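Flagellar biosynthesis protein FlhA (Bacillus subtilis, PDB 3MIX) takes part in the export of flagellar proteins as a member of the FHIPEP export family, the part described here being its cytosolic domain. Local coordinates at residues Y348-L353 and L360-Y365; Y263-L268 and P344-V349. All coordinates share one frame; numbering follows the deposited sequence.

Overall arrangement
Contacts 1 and 2 lie side by side, their centres about 9 Å apart, and both use helix 343-353, sharing Tyr348 and Val349. Along the chain, 263-268 comes first, at the end of helix 257-267; after 75 intervening residues, 39 of them helical, 344-349 and 348-353 follow on the one helix, and 360-365 comes last with strand 362-364. Contact 1 is local, joining helix and strand within a beta-alpha-beta unit, whereas contact 2 ties that unit to a helix far back in sequence. They meet directly, since Arg346 NE probably donates to Val362 O at 3.0 Å. Both are buried, and helix 343-353 is common to the two within the cytosolic domain.

Contact 1 (Y348-L353 and L360-Y365); sequences YVKQLL and LPVLSY
Val349, Lys350 and Leu353 on helix 343-353 meet Leu360 and Val362 within a beta-alpha-beta unit, where the helix leads from strand 339-341 to strand 362-364. The backbones come nearest at Lys350 and Val362, whose CA atoms are 6.1 Å apart, and Val362 gives up the most surface to the contact. Its two methyls serve different partners. CG1, anti to the backbone N (chi1 -179°), meets CG1 of Val349 at 3.9 Å, while CG2 faces the aliphatic part of Lys350, with CD of the lysine 4.0 Å from CG2 of Val362. One turn further along the helix, the CD1 branch of Leu353 rests on CD2 of Leu360 at 3.9 Å. Both leucines also touch Val323 of helix 313-332, and Val349 and Leu353 lean on Leu339 of the first strand, so the apolar seam continues beyond the two segments.

Lys350 forms the polar border. A bend at chi2 (70°) turns an otherwise extended chain past Val362 to the backbone just before the strand. There NZ makes a weak hydrogen bond to Leu360 O, at 3.3 Å. It also donates to a water, 2.8 Å from NZ to the water oxygen, and that water lies 3.0 Å from Leu360 O, alongside the direct bond. The stronger protein partner of the ammonium group is Pro358 O, in the connection between helix and strand. Two carbonyls, one of them weakly bound, and a water thus gather round the end of the lysine and probably limit its rotation. Backbone hydrogen bonds of Leu339 with Pro361, which can offer only its carbonyl, and with Leu363 pair the two strands in parallel, and the apolar side of the connecting helix covers the second of them, as expected of a beta-alpha-beta crossover.

Contact 2 (Y263-L268 and P344-V349); sequences YTRQAL and PVRMYV
Arg346 reaches across from 344-349 to Arg265 of 263-268, and these two side chains make the whole contact. Just ahead of it in the second segment, Val345 touches Glu293 and Ile296 of helix 290-299. At Arg346, CG stands anti to the backbone N (chi1 -168°), and a bend at chi2 brings the guanidinium flat against that of Arg265. The group centres are 3.4 Å apart and the planes 29° from parallel, while the two chains cross at about a right angle. Arg346 NH1 sits over the centre of the Arg265 group, 3.1 Å from Arg265 CZ; in return Arg265 NE lies over the Arg346 group, 3.3 Å from Arg346 CZ. No hydrogen bond links them, since the facing nitrogens are all donors. Next in sequence, Met347 packs on Asp258, Leu259 and Glu262 of helix 257-267, and Tyr348 and Val349 return to Ile296.

Carboxylates surround the pair: Arg346 NH1 and NH2 form salt bridges to Glu233 and Glu262, Arg265 NH2 one to Glu367. Were Arg265 an alanine, Glu367 would probably lose this salt bridge and the Arg346 guanidinium the stacking partner over one face. With faces turned to each other and N-H groups given to acids and, from Arg346 NE, to the carbonyl of Val362, the surrounding negative charge probably offsets the like charges in this buried stack.

Contact 1 (Y348-L353 and L360-Y365)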
# COMPACT_ATOMS: atom_id res chain seq x y z
N TYR A 348 4.25 11.12 -13.24
CA TYR A 348 3.41 10.84 -14.41
C TYR A 348 3.63 9.46 -15.02
O TYR A 348 2.68 8.82 -15.45
CB TYR A 348 3.56 11.95 -15.44
CG TYR A 348 3.16 13.31 -14.91
CD1 TYR A 348 1.81 13.65 -14.76
CD2 TYR A 348 4.12 14.25 -14.53
CE1 TYR A 348 1.43 14.89 -14.26
CE2 TYR A 348 3.75 15.50 -14.03
CZ TYR A 348 2.40 15.81 -13.90
OH TYR A 348 2.02 17.03 -13.42
N VAL A 349 4.88 9.01 -15.05
CA VAL A 349 5.21 7.65 -15.50
C VAL A 349 4.44 6.65 -14.65
O VAL A 349 3.85 5.69 -15.17
CB VAL A 349 6.74 7.36 -15.42
CG1 VAL A 349 7.04 5.91 -15.79
CG2 VAL A 349 7.52 8.31 -16.31
N LYS A 350 4.45 6.89 -13.34
CA LYS A 350 3.75 6.04 -12.37
C LYS A 350 2.25 5.96 -12.60
O LYS A 350 1.67 4.87 -12.61
CB LYS A 350 4.07 6.49 -10.94
CG LYS A 350 3.43 5.62 -9.87
CD LYS A 350 4.06 4.25 -9.82
CE LYS A 350 3.22 3.30 -8.97
NZ LYS A 350 3.86 1.95 -8.91
N GLN A 351 1.61 7.12 -12.78
CA GLN A 351 0.19 7.20 -13.10
C GLN A 351 -0.16 6.32 -14.31
O GLN A 351 -1.12 5.54 -14.28
CB GLN A 351 -0.18 8.65 -13.42
CG GLN A 351 -0.99 9.38 -12.37
CD GLN A 351 -1.21 10.84 -12.74
OE1 GLN A 351 -1.58 11.16 -13.88
NE2 GLN A 351 -0.97 11.73 -11.78
N LEU A 352 0.63 6.47 -15.37
CA LEU A 352 0.46 5.74 -16.62
C LEU A 352 0.57 4.22 -16.45
O LEU A 352 -0.25 3.48 -16.99
CB LEU A 352 1.48 6.23 -17.64
CG LEU A 352 1.57 5.58 -19.02
CD1 LEU A 352 0.21 5.54 -19.70
CD2 LEU A 352 2.58 6.34 -19.87
N LEU A 353 1.57 3.76 -15.70
CA LEU A 353 1.82 2.33 -15.57
C LEU A 353 0.95 1.64 -14.53
O LEU A 353 0.96 0.41 -14.43
CB LEU A 353 3.30 2.04 -15.30
CG LEU A 353 4.25 2.27 -16.48
CD1 LEU A 353 5.69 2.08 -16.05
CD2 LEU A 353 3.90 1.38 -17.68
N LEU A 360 5.28 -2.13 -10.10
CA LEU A 360 6.58 -1.81 -10.67
C LEU A 360 7.10 -0.52 -10.02
O LEU A 360 6.55 0.57 -10.26
CB LEU A 360 6.51 -1.64 -12.18
CG LEU A 360 7.85 -1.36 -12.88
CD1 LEU A 360 8.70 -2.62 -12.96
CD2 LEU A 360 7.65 -0.77 -14.27
N PRO A 361 8.16 -0.62 -9.20
CA PRO A 361 8.67 0.60 -8.57
C PRO A 361 9.23 1.55 -9.61
O PRO A 361 10.09 1.17 -10.43
CB PRO A 361 9.78 0.08 -7.65
CG PRO A 361 9.50 -1.38 -7.48
CD PRO A 361 8.91 -1.81 -8.78
N VAL A 362 8.70 2.77 -9.61
CA VAL A 362 9.16 3.83 -10.49
C VAL A 362 9.89 4.85 -9.64
O VAL A 362 9.28 5.55 -8.82
CB VAL A 362 8.00 4.46 -11.28
CG1 VAL A 362 8.49 5.55 -12.22
CG2 VAL A 362 7.26 3.39 -12.04
N LEU A 363 11.20 4.92 -9.81
CA LEU A 363 12.03 5.80 -9.00
C LEU A 363 12.51 6.99 -9.81
O LEU A 363 12.53 6.94 -11.03
CB LEU A 363 13.22 5.04 -8.42
CG LEU A 363 12.93 3.83 -7.53
CD1 LEU A 363 14.25 3.31 -6.95
CD2 LEU A 363 11.90 4.14 -6.41
N SER A 364 12.89 8.06 -9.12
CA SER A 364 13.62 9.14 -9.76
C SER A 364 15.10 9.12 -9.31
O SER A 364 15.43 8.59 -8.24
CB SER A 364 12.95 10.49 -9.51
OG SER A 364 13.47 11.14 -8.37
N TYR A 365 15.98 9.69 -10.13
CA TYR A 365 17.42 9.69 -9.85
C TYR A 365 17.74 10.31 -8.51
O TYR A 365 18.66 9.88 -7.82
CB TYR A 365 18.20 10.43 -10.95
CG TYR A 365 17.86 10.00 -12.36
CD1 TYR A 365 18.08 8.69 -12.78
CD2 TYR A 365 17.34 10.90 -13.27
CE1 TYR A 365 17.77 8.28 -14.08
CE2 TYR A 365 17.03 10.51 -14.58
CZ TYR A 365 17.24 9.19 -14.97
OH TYR A 365 16.93 8.80 -16.26
O HOH W 1 3.81 0.97 -11.51

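Contact 2 (Y263-L268 and P344-V349)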
# COMPACT_ATOMS: atom_id res chain seq x y z
N TYR A 263 8.41 15.81 -3.22
CA TYR A 263 9.43 16.38 -2.33
C TYR A 263 9.73 15.48 -1.16
O TYR A 263 10.88 15.38 -0.73
CB TYR A 263 9.02 17.76 -1.80
CG TYR A 263 8.66 18.74 -2.86
CD1 TYR A 263 9.47 18.91 -3.98
CD2 TYR A 263 7.53 19.54 -2.73
CE1 TYR A 263 9.13 19.83 -4.98
CE2 TYR A 263 7.17 20.45 -3.72
CZ TYR A 263 7.98 20.60 -4.83
OH TYR A 263 7.62 21.52 -5.80
N THR A 264 8.69 14.85 -0.62
CA THR A 264 8.88 13.95 0.52
C THR A 264 9.66 12.70 0.10
O THR A 264 10.61 12.31 0.78
CB THR A 264 7.53 13.60 1.19
OG1 THR A 264 6.88 14.82 1.62
CG2 THR A 264 7.73 12.71 2.38
N ARG A 265 9.26 12.07 -1.00
CA ARG A 265 10.02 10.92 -1.53
C ARG A 265 11.52 11.28 -1.70
O ARG A 265 12.39 10.54 -1.25
CB ARG A 265 9.42 10.47 -2.87
CG ARG A 265 8.01 9.81 -2.78
CD ARG A 265 7.46 9.53 -4.20
NE ARG A 265 8.40 8.73 -5.00
CZ ARG A 265 8.45 7.40 -4.96
NH1 ARG A 265 7.60 6.71 -4.21
NH2 ARG A 265 9.35 6.76 -5.70
N GLN A 266 11.81 12.44 -2.30
CA GLN A 266 13.21 12.89 -2.44
C GLN A 266 13.89 13.03 -1.07
O GLN A 266 15.02 12.54 -0.87
CB GLN A 266 13.28 14.22 -3.21
CG GLN A 266 14.71 14.65 -3.57
CD GLN A 266 14.78 16.07 -4.17
OE1 GLN A 266 15.82 16.73 -4.08
NE2 GLN A 266 13.68 16.52 -4.77
N ALA A 267 13.21 13.64 -0.12
CA ALA A 267 13.77 13.78 1.23
C ALA A 267 14.07 12.43 1.88
O ALA A 267 14.94 12.33 2.75
CB ALA A 267 12.87 14.63 2.12
N LEU A 268 13.37 11.40 1.41
CA LEU A 268 13.48 10.03 1.92
C LEU A 268 14.40 9.14 1.04
O LEU A 268 14.29 7.91 1.04
CB LEU A 268 12.05 9.44 2.02
CG LEU A 268 11.12 9.97 3.12
CD1 LEU A 268 9.73 9.35 3.07
CD2 LEU A 268 11.70 9.76 4.52
N PRO A 344 10.92 15.35 -12.84
CA PRO A 344 9.65 15.99 -13.25
C PRO A 344 8.67 15.07 -13.99
O PRO A 344 7.50 15.44 -14.21
CB PRO A 344 10.11 17.12 -14.18
CG PRO A 344 11.43 16.67 -14.69
CD PRO A 344 12.07 15.94 -13.55
N VAL A 345 9.14 13.88 -14.35
CA VAL A 345 8.37 12.93 -15.15
C VAL A 345 7.88 11.74 -14.31
O VAL A 345 6.88 11.08 -14.64
CB VAL A 345 9.23 12.42 -16.34
CG1 VAL A 345 8.39 11.64 -17.32
CG2 VAL A 345 9.89 13.58 -17.06
N ARG A 346 8.59 11.48 -13.22
CA ARG A 346 8.41 10.31 -12.36
C ARG A 346 6.97 10.02 -11.93
O ARG A 346 6.46 8.91 -12.12
CB ARG A 346 9.27 10.48 -11.13
CG ARG A 346 9.39 9.24 -10.32
CD ARG A 346 8.99 9.55 -8.90
NE ARG A 346 8.43 8.35 -8.34
CZ ARG A 346 7.17 8.16 -7.98
NH1 ARG A 346 6.85 6.97 -7.54
NH2 ARG A 346 6.26 9.12 -8.02
N MET A 347 6.32 11.01 -11.33
CA MET A 347 4.94 10.89 -10.89
C MET A 347 3.99 10.56 -12.06
O MET A 347 3.06 9.77 -11.91
CB MET A 347 4.53 12.16 -10.13
CG MET A 347 3.15 12.70 -10.45
SD MET A 347 2.62 14.05 -9.38
CE MET A 347 3.85 15.31 -9.75
N TYR A 348 4.25 11.12 -13.24
CA TYR A 348 3.41 10.84 -14.41
C TYR A 348 3.63 9.46 -15.02
O TYR A 348 2.68 8.82 -15.45
CB TYR A 348 3.56 11.95 -15.44
CG TYR A 348 3.16 13.31 -14.91
CD1 TYR A 348 1.81 13.65 -14.76
CD2 TYR A 348 4.12 14.25 -14.53
CE1 TYR A 348 1.43 14.89 -14.26
CE2 TYR A 348 3.75 15.50 -14.03
CZ TYR A 348 2.40 15.81 -13.90
OH TYR A 348 2.02 17.03 -13.42
N VAL A 349 4.88 9.01 -15.05
CA VAL A 349 5.21 7.65 -15.50
C VAL A 349 4.44 6.65 -14.65
O VAL A 349 3.85 5.69 -15.17
CB VAL A 349 6.74 7.36 -15.42
CG1 VAL A 349 7.04 5.91 -15.79
CG2 VAL A 349 7.52 8.31 -16.31